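Unknown protein (Galdieria sulphuraria, PDB 2NYI) is of unknown function but carries tandem ACT domains, a fold that in its relatives commonly binds small regulatory ligands such as amino acids. Local coordinates at residues S30-S36 with I48-L53; Q4-V8 with A55-I61; V10-R15 with A68-Q73. All coordinates share one frame; numbering follows the deposited sequence.

Overall arrangement
All three contacts lie in the first ACT domain, built on a four-stranded antiparallel sheet ordered 32-41, 44-53, 4-13, 73-78 with helices 18-28 and 59-68, the beta-alpha-beta-beta-alpha-beta topology. Contact 1 pairs strand 32-41, outermost within this chain, with its hairpin partner 44-53; its centre lies about 9 Å from that of contact 2, and the two touch through backbone bonds between strands 44-53 and 4-13. Contact 3, about 17 Å from contact 1 and 19 Å from contact 2, centre to centre, lies farther along strand 4-13. In sequence, contact 1 falls between the segments of both others, whose segments alternate. Contacts 2 and 3 tie the inner strand 4-13 to the start and exit of helix 59-68.

Contact 1 (S30-S36 with I48-L53); sequences SANVESS and IVLVSL
V33 and V49 meet on the helix-covered face of the hairpin, their side chains crossing at about a right angle with V33 CG1 3.9 Å from V49 CG1. V49 sends CG1 anti to its backbone N (chi1 -174°), which carries that methyl across to V33 while CG2 rests near S36 CB. Farther along the same face A31 CB lies 3.7 Å from V51 CG1, and L53 CD1 reaches back to A31. Beta-branched valines suit an extended strand, and the short side chain of A31 lets V51 CG1 and L53 CD1 both come close.

The other face carries N32, S35, L50 and S52. S35 OG comes within 3.2 Å of L50 CD1, a polar atom laid against the leucine's branch. N32 ND2 donates to a water that also hydrogen-bonds S52 OG, and the same amide group binds D102 of the second subunit.

Between V33 and S35 the register shifts by one residue. E34 and S35 both oppose L50, a classic beta bulge: L50 O accepts from E34 N at 2.8 Å, the donor tilted 25° from the carbonyl plane, and more weakly from S35 N. Beyond the bulge L50 N donates to S35 O, and before it N32 and S52 exchange a pair of backbone bonds. S30, with positive phi, closes the Schellman motif that ends helix 18-28.

L26 of that helix covers A31, V33 and V51, while I61 of helix 59-68 touches V51 and L53; strand 4-13 flanks 48-53, and beyond S35 and S36 the sheet continues into the second subunit.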
# COMPACT_ATOMS: atom_id res chain seq x y z
N SER A 30 18.76 7.04 -15.10
CA SER A 30 19.64 7.26 -13.93
C SER A 30 18.93 7.91 -12.73
O SER A 30 19.51 8.74 -12.01
CB SER A 30 20.90 8.06 -14.32
OG SER A 30 21.57 7.42 -15.39
N ALA A 31 17.67 7.53 -12.52
CA ALA A 31 16.91 7.96 -11.32
C ALA A 31 17.06 6.87 -10.27
O ALA A 31 17.18 5.70 -10.64
CB ALA A 31 15.46 8.19 -11.67
N ASN A 32 17.11 7.23 -8.98
CA ASN A 32 17.20 6.20 -7.93
C ASN A 32 15.93 6.16 -7.08
O ASN A 32 15.35 7.19 -6.77
CB ASN A 32 18.43 6.41 -7.01
CG ASN A 32 18.71 5.19 -6.08
OD1 ASN A 32 18.84 4.04 -6.55
ND2 ASN A 32 18.80 5.44 -4.75
N VAL A 33 15.51 4.96 -6.73
CA VAL A 33 14.39 4.78 -5.80
C VAL A 33 14.92 5.01 -4.37
O VAL A 33 15.75 4.24 -3.90
CB VAL A 33 13.79 3.35 -5.95
CG1 VAL A 33 12.77 3.08 -4.87
CG2 VAL A 33 13.17 3.16 -7.36
N GLU A 34 14.46 6.07 -3.70
CA GLU A 34 14.78 6.30 -2.27
C GLU A 34 13.91 5.40 -1.38
O GLU A 34 14.38 4.77 -0.43
CB GLU A 34 14.59 7.77 -1.88
CG GLU A 34 14.71 8.03 -0.37
CD GLU A 34 14.52 9.51 0.06
OE1 GLU A 34 14.46 10.42 -0.81
OE2 GLU A 34 14.44 9.76 1.29
N SER A 35 12.62 5.35 -1.68
CA SER A 35 11.70 4.50 -0.90
C SER A 35 10.46 4.27 -1.72
O SER A 35 10.19 5.01 -2.66
CB SER A 35 11.35 5.16 0.44
OG SER A 35 10.82 6.45 0.21
N SER A 36 9.71 3.22 -1.36
CA SER A 36 8.50 2.87 -2.10
C SER A 36 7.53 2.09 -1.22
O SER A 36 7.93 1.34 -0.30
CB SER A 36 8.83 2.09 -3.37
OG SER A 36 9.47 0.87 -3.04
N ILE A 48 3.44 4.21 -4.52
CA ILE A 48 3.99 5.55 -4.32
C ILE A 48 5.50 5.36 -4.13
O ILE A 48 5.94 4.44 -3.43
CB ILE A 48 3.38 6.26 -3.12
CG1 ILE A 48 1.85 6.30 -3.26
CG2 ILE A 48 3.93 7.72 -3.03
CD1 ILE A 48 1.13 6.73 -1.97
N VAL A 49 6.27 6.19 -4.83
CA VAL A 49 7.73 6.08 -4.81
C VAL A 49 8.35 7.47 -4.62
O VAL A 49 7.90 8.44 -5.24
CB VAL A 49 8.24 5.48 -6.13
CG1 VAL A 49 9.75 5.21 -6.07
CG2 VAL A 49 7.48 4.16 -6.48
N LEU A 50 9.37 7.55 -3.76
CA LEU A 50 10.26 8.72 -3.67
C LEU A 50 11.45 8.42 -4.57
O LEU A 50 12.15 7.40 -4.41
CB LEU A 50 10.70 9.01 -2.22
CG LEU A 50 9.55 9.46 -1.28
CD1 LEU A 50 9.97 9.50 0.18
CD2 LEU A 50 9.07 10.84 -1.70
N VAL A 51 11.64 9.31 -5.54
CA VAL A 51 12.60 9.10 -6.61
C VAL A 51 13.59 10.26 -6.59
O VAL A 51 13.18 11.42 -6.52
CB VAL A 51 11.90 9.07 -8.00
CG1 VAL A 51 12.92 9.07 -9.15
CG2 VAL A 51 10.98 7.88 -8.12
N SER A 52 14.89 9.93 -6.60
CA SER A 52 15.95 10.95 -6.66
C SER A 52 16.48 11.05 -8.07
O SER A 52 16.67 10.04 -8.75
CB SER A 52 17.10 10.61 -5.70
OG SER A 52 16.66 10.71 -4.36
N LEU A 53 16.68 12.29 -8.53
CA LEU A 53 17.20 12.55 -9.86
C LEU A 53 18.06 13.80 -9.83
O LEU A 53 17.72 14.78 -9.15
CB LEU A 53 16.05 12.70 -10.87
CG LEU A 53 16.41 12.91 -12.35
CD1 LEU A 53 17.09 11.68 -12.98
CD2 LEU A 53 15.18 13.30 -13.17
O HOH W 1 18.05 8.02 -3.46

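Contact 2 (Q4-V8 with A55-I61); sequences QSFVV and AKDGKLI
F6 and I61 join the first strand of the ACT fold to the start of its second helix, closing one end of the layer between sheet and helices. No hydrogen bond links the two segments.

Apolar contacts come first. I61 brings CD1 obliquely against the F6 ring, 3.5 Å from F6 CD2, and its other branch, I61 CG2, lies 3.8 Å from V8 CG2. With CG anti to its carbonyl carbon (chi1 -61°), F6 drops its ring from the strand over the loop 55-58. There G58 CA lies 4.1 Å from the ring centroid in an off-centre CH-pi contact. Glycine suits this N-cap place because a side chain would point at the ring and crowd F6 CD1. An alanine in place of F6 would probably leave I61 CD1 and G58 CA without the surface they pack on and open a gap beneath the strand.

From the loop, A55 O approaches both F6 and Q4, lying in the ring plane at its edge 3.5 Å from F6 CZ and 3.0 Å from Q4 CG. Q4 OE1 accepts from R78 and Q4 NE2 donates to E2, while R78 makes a cation-pi contact with F6.

The helix start is fastened by an Asx turn, in which D57 OD1 accepts from K59 N at 2.9 Å, met on its anti side 34° out of the carboxylate plane.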
# COMPACT_ATOMS: atom_id res chain seq x y z
N GLN A 4 17.64 15.99 -6.58
CA GLN A 4 16.34 16.46 -6.12
C GLN A 4 15.45 15.25 -5.89
O GLN A 4 15.62 14.23 -6.55
CB GLN A 4 15.69 17.36 -7.17
CG GLN A 4 16.56 18.52 -7.64
CD GLN A 4 16.77 19.59 -6.58
OE1 GLN A 4 16.03 19.67 -5.60
NE2 GLN A 4 17.78 20.43 -6.79
N SER A 5 14.49 15.38 -4.97
CA SER A 5 13.54 14.30 -4.67
C SER A 5 12.15 14.56 -5.26
O SER A 5 11.64 15.68 -5.21
CB SER A 5 13.44 14.09 -3.16
OG SER A 5 12.46 13.09 -2.86
N PHE A 6 11.53 13.51 -5.80
CA PHE A 6 10.22 13.61 -6.43
C PHE A 6 9.32 12.52 -5.86
O PHE A 6 9.81 11.46 -5.46
CB PHE A 6 10.33 13.44 -7.96
CG PHE A 6 11.19 14.49 -8.62
CD1 PHE A 6 10.64 15.67 -9.05
CD2 PHE A 6 12.58 14.29 -8.74
CE1 PHE A 6 11.46 16.67 -9.64
CE2 PHE A 6 13.39 15.28 -9.32
CZ PHE A 6 12.83 16.46 -9.78
N VAL A 7 8.03 12.80 -5.78
CA VAL A 7 7.03 11.82 -5.34
C VAL A 7 6.23 11.42 -6.56
O VAL A 7 5.69 12.27 -7.28
CB VAL A 7 6.08 12.37 -4.25
CG1 VAL A 7 5.31 11.22 -3.60
CG2 VAL A 7 6.88 13.14 -3.19
N VAL A 8 6.20 10.11 -6.80
CA VAL A 8 5.55 9.52 -7.95
C VAL A 8 4.44 8.58 -7.46
O VAL A 8 4.68 7.78 -6.55
CB VAL A 8 6.59 8.70 -8.79
CG1 VAL A 8 5.91 7.95 -9.94
CG2 VAL A 8 7.69 9.62 -9.32
N ALA A 55 18.24 16.48 -11.38
CA ALA A 55 17.51 17.39 -12.27
C ALA A 55 16.49 18.21 -11.50
O ALA A 55 15.99 17.78 -10.45
CB ALA A 55 16.83 16.61 -13.42
N LYS A 56 16.17 19.39 -12.04
CA LYS A 56 15.31 20.37 -11.37
C LYS A 56 13.83 20.01 -11.38
O LYS A 56 13.14 20.22 -10.38
CB LYS A 56 15.51 21.76 -11.96
CG LYS A 56 15.35 22.90 -10.96
CD LYS A 56 16.65 23.16 -10.21
CE LYS A 56 16.43 24.03 -8.99
NZ LYS A 56 17.70 24.16 -8.21
N ASP A 57 13.31 19.51 -12.49
CA ASP A 57 11.93 19.00 -12.46
C ASP A 57 11.79 17.54 -12.94
O ASP A 57 12.74 16.92 -13.42
CB ASP A 57 10.89 19.98 -13.06
CG ASP A 57 10.79 19.92 -14.58
OD1 ASP A 57 10.94 18.84 -15.19
OD2 ASP A 57 10.51 20.97 -15.18
N GLY A 58 10.59 17.01 -12.77
CA GLY A 58 10.35 15.59 -12.98
C GLY A 58 9.80 15.20 -14.33
O GLY A 58 9.37 14.07 -14.49
N LYS A 59 9.81 16.13 -15.30
CA LYS A 59 9.30 15.84 -16.64
C LYS A 59 9.91 14.57 -17.23
O LYS A 59 9.20 13.80 -17.89
CB LYS A 59 9.54 17.03 -17.61
CG LYS A 59 8.53 18.18 -17.49
CD LYS A 59 8.98 19.44 -18.30
CE LYS A 59 7.83 20.42 -18.54
NZ LYS A 59 6.90 20.52 -17.38
N LEU A 60 11.21 14.34 -17.00
CA LEU A 60 11.88 13.15 -17.51
C LEU A 60 11.31 11.88 -16.87
O LEU A 60 11.07 10.88 -17.55
CB LEU A 60 13.40 13.21 -17.28
CG LEU A 60 14.27 12.05 -17.79
CD1 LEU A 60 14.08 11.84 -19.30
CD2 LEU A 60 15.76 12.25 -17.46
N ILE A 61 11.10 11.94 -15.56
CA ILE A 61 10.53 10.81 -14.81
C ILE A 61 9.14 10.49 -15.37
O ILE A 61 8.85 9.34 -15.73
CB ILE A 61 10.46 11.10 -13.30
CG1 ILE A 61 11.87 11.27 -12.72
CG2 ILE A 61 9.68 9.96 -12.55
CD1 ILE A 61 11.90 12.04 -11.40

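Contact 3 (V10-R15 with A68-Q73); sequences VAGSDR and ALPGFQ
A11 and Q73 form an antiparallel hydrogen-bonded pair, the first rung between strand 4-13 and strand 73-78. A11 N donates to Q73 O at 2.8 Å, and Q73 N returns the bond to A11 O. Just before this rung the chain leaves helix 59-68 at L69 and reverses through a type II turn from L69 to F72, closed by the bond from F72 N to L69 O. G71 holds the positive-phi place, where a side chain would jam against the preceding carbonyl.

F72 carries most of the side-chain contact. Its chi1 of -77° sets CG anti to the carbonyl carbon and lays the ring along the strand, with F72 CD1 3.6 Å from G12 CA and F72 CZ 3.5 Å from S13 O. Glycine suits position 12, since a beta carbon there would clash with that ring. The same V10 CG1 methyl touches F72 CD1 and L69 CD1, the V10 and L69 side chains crossing at about a right angle.

R15, its chain extended from CG to NE, runs back beside this cluster and brings NH2 to 3.7 Å from L69 CD2, oblique to the F72 ring, whose plane stands 89° from the guanidinium. The same NH2 makes a salt bridge with D21 of helix 18-28 and donates to a water that in turn donates to P70 O.

By leading from helix 59-68 into strand 73-78, which pairs with the inner strand 4-13, this connection completes the second beta-alpha-beta unit (44-53, 59-68, 73-78) of the ferredoxin-like ACT fold.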
# COMPACT_ATOMS: atom_id res chain seq x y z
N VAL A 10 1.54 5.79 -9.00
CA VAL A 10 1.18 4.97 -10.16
C VAL A 10 -0.05 4.16 -9.75
O VAL A 10 -0.05 3.53 -8.67
CB VAL A 10 2.34 4.00 -10.53
CG1 VAL A 10 1.95 3.06 -11.71
CG2 VAL A 10 3.63 4.76 -10.82
N ALA A 11 -1.06 4.14 -10.60
CA ALA A 11 -2.22 3.29 -10.38
C ALA A 11 -2.74 2.74 -11.70
O ALA A 11 -2.72 3.43 -12.73
CB ALA A 11 -3.33 4.10 -9.67
N GLY A 12 -3.19 1.50 -11.66
CA GLY A 12 -3.75 0.84 -12.84
C GLY A 12 -4.17 -0.58 -12.52
O GLY A 12 -4.18 -0.99 -11.36
N SER A 13 -4.58 -1.31 -13.55
CA SER A 13 -4.94 -2.72 -13.37
C SER A 13 -3.70 -3.56 -13.17
O SER A 13 -2.69 -3.38 -13.88
CB SER A 13 -5.74 -3.24 -14.57
OG SER A 13 -6.87 -2.42 -14.78
N ASP A 14 -3.76 -4.47 -12.22
CA ASP A 14 -2.63 -5.32 -11.88
C ASP A 14 -2.27 -6.31 -12.99
O ASP A 14 -3.15 -6.87 -13.70
CB ASP A 14 -2.89 -6.07 -10.57
CG ASP A 14 -1.63 -6.71 -10.00
OD1 ASP A 14 -0.53 -6.11 -10.15
OD2 ASP A 14 -1.73 -7.80 -9.41
N ARG A 15 -0.97 -6.54 -13.13
CA ARG A 15 -0.44 -7.56 -14.03
C ARG A 15 0.99 -7.84 -13.60
O ARG A 15 1.59 -7.05 -12.87
CB ARG A 15 -0.49 -7.08 -15.48
CG ARG A 15 0.34 -5.82 -15.76
CD ARG A 15 0.80 -5.72 -17.19
NE ARG A 15 1.45 -4.44 -17.47
CZ ARG A 15 2.74 -4.17 -17.32
NH1 ARG A 15 3.59 -5.09 -16.88
NH2 ARG A 15 3.19 -2.95 -17.63
N ALA A 68 6.93 3.45 -20.36
CA ALA A 68 7.10 2.10 -19.80
C ALA A 68 5.78 1.47 -19.35
O ALA A 68 5.64 0.24 -19.36
CB ALA A 68 8.08 2.13 -18.62
N LEU A 69 4.83 2.31 -18.96
CA LEU A 69 3.56 1.89 -18.33
C LEU A 69 2.37 2.55 -19.03
O LEU A 69 1.61 3.30 -18.41
CB LEU A 69 3.56 2.24 -16.83
CG LEU A 69 4.62 1.56 -15.96
CD1 LEU A 69 4.59 2.12 -14.54
CD2 LEU A 69 4.47 0.05 -15.97
N PRO A 70 2.19 2.26 -20.33
CA PRO A 70 1.10 2.92 -21.04
C PRO A 70 -0.26 2.52 -20.43
O PRO A 70 -0.41 1.40 -19.96
CB PRO A 70 1.25 2.42 -22.49
CG PRO A 70 2.09 1.22 -22.41
CD PRO A 70 2.97 1.35 -21.20
N GLY A 71 -1.21 3.44 -20.38
CA GLY A 71 -2.49 3.13 -19.74
C GLY A 71 -2.58 3.41 -18.24
O GLY A 71 -3.68 3.63 -17.73
N PHE A 72 -1.43 3.39 -17.55
CA PHE A 72 -1.39 3.64 -16.10
C PHE A 72 -1.60 5.11 -15.78
O PHE A 72 -1.26 5.98 -16.59
CB PHE A 72 -0.09 3.12 -15.47
CG PHE A 72 -0.09 1.63 -15.28
CD1 PHE A 72 -0.35 1.08 -14.04
CD2 PHE A 72 0.12 0.78 -16.36
CE1 PHE A 72 -0.38 -0.30 -13.86
CE2 PHE A 72 0.10 -0.61 -16.20
CZ PHE A 72 -0.18 -1.15 -14.95
N GLN A 73 -2.22 5.36 -14.64
CA GLN A 73 -2.41 6.71 -14.12
C GLN A 73 -1.16 7.05 -13.30
O GLN A 73 -0.92 6.44 -12.25
CB GLN A 73 -3.66 6.71 -13.24
CG GLN A 73 -3.89 7.94 -12.38
CD GLN A 73 -5.12 7.77 -11.47
OE1 GLN A 73 -6.26 7.81 -11.95
NE2 GLN A 73 -4.89 7.56 -10.15
O HOH W 2 1.50 -1.19 -19.43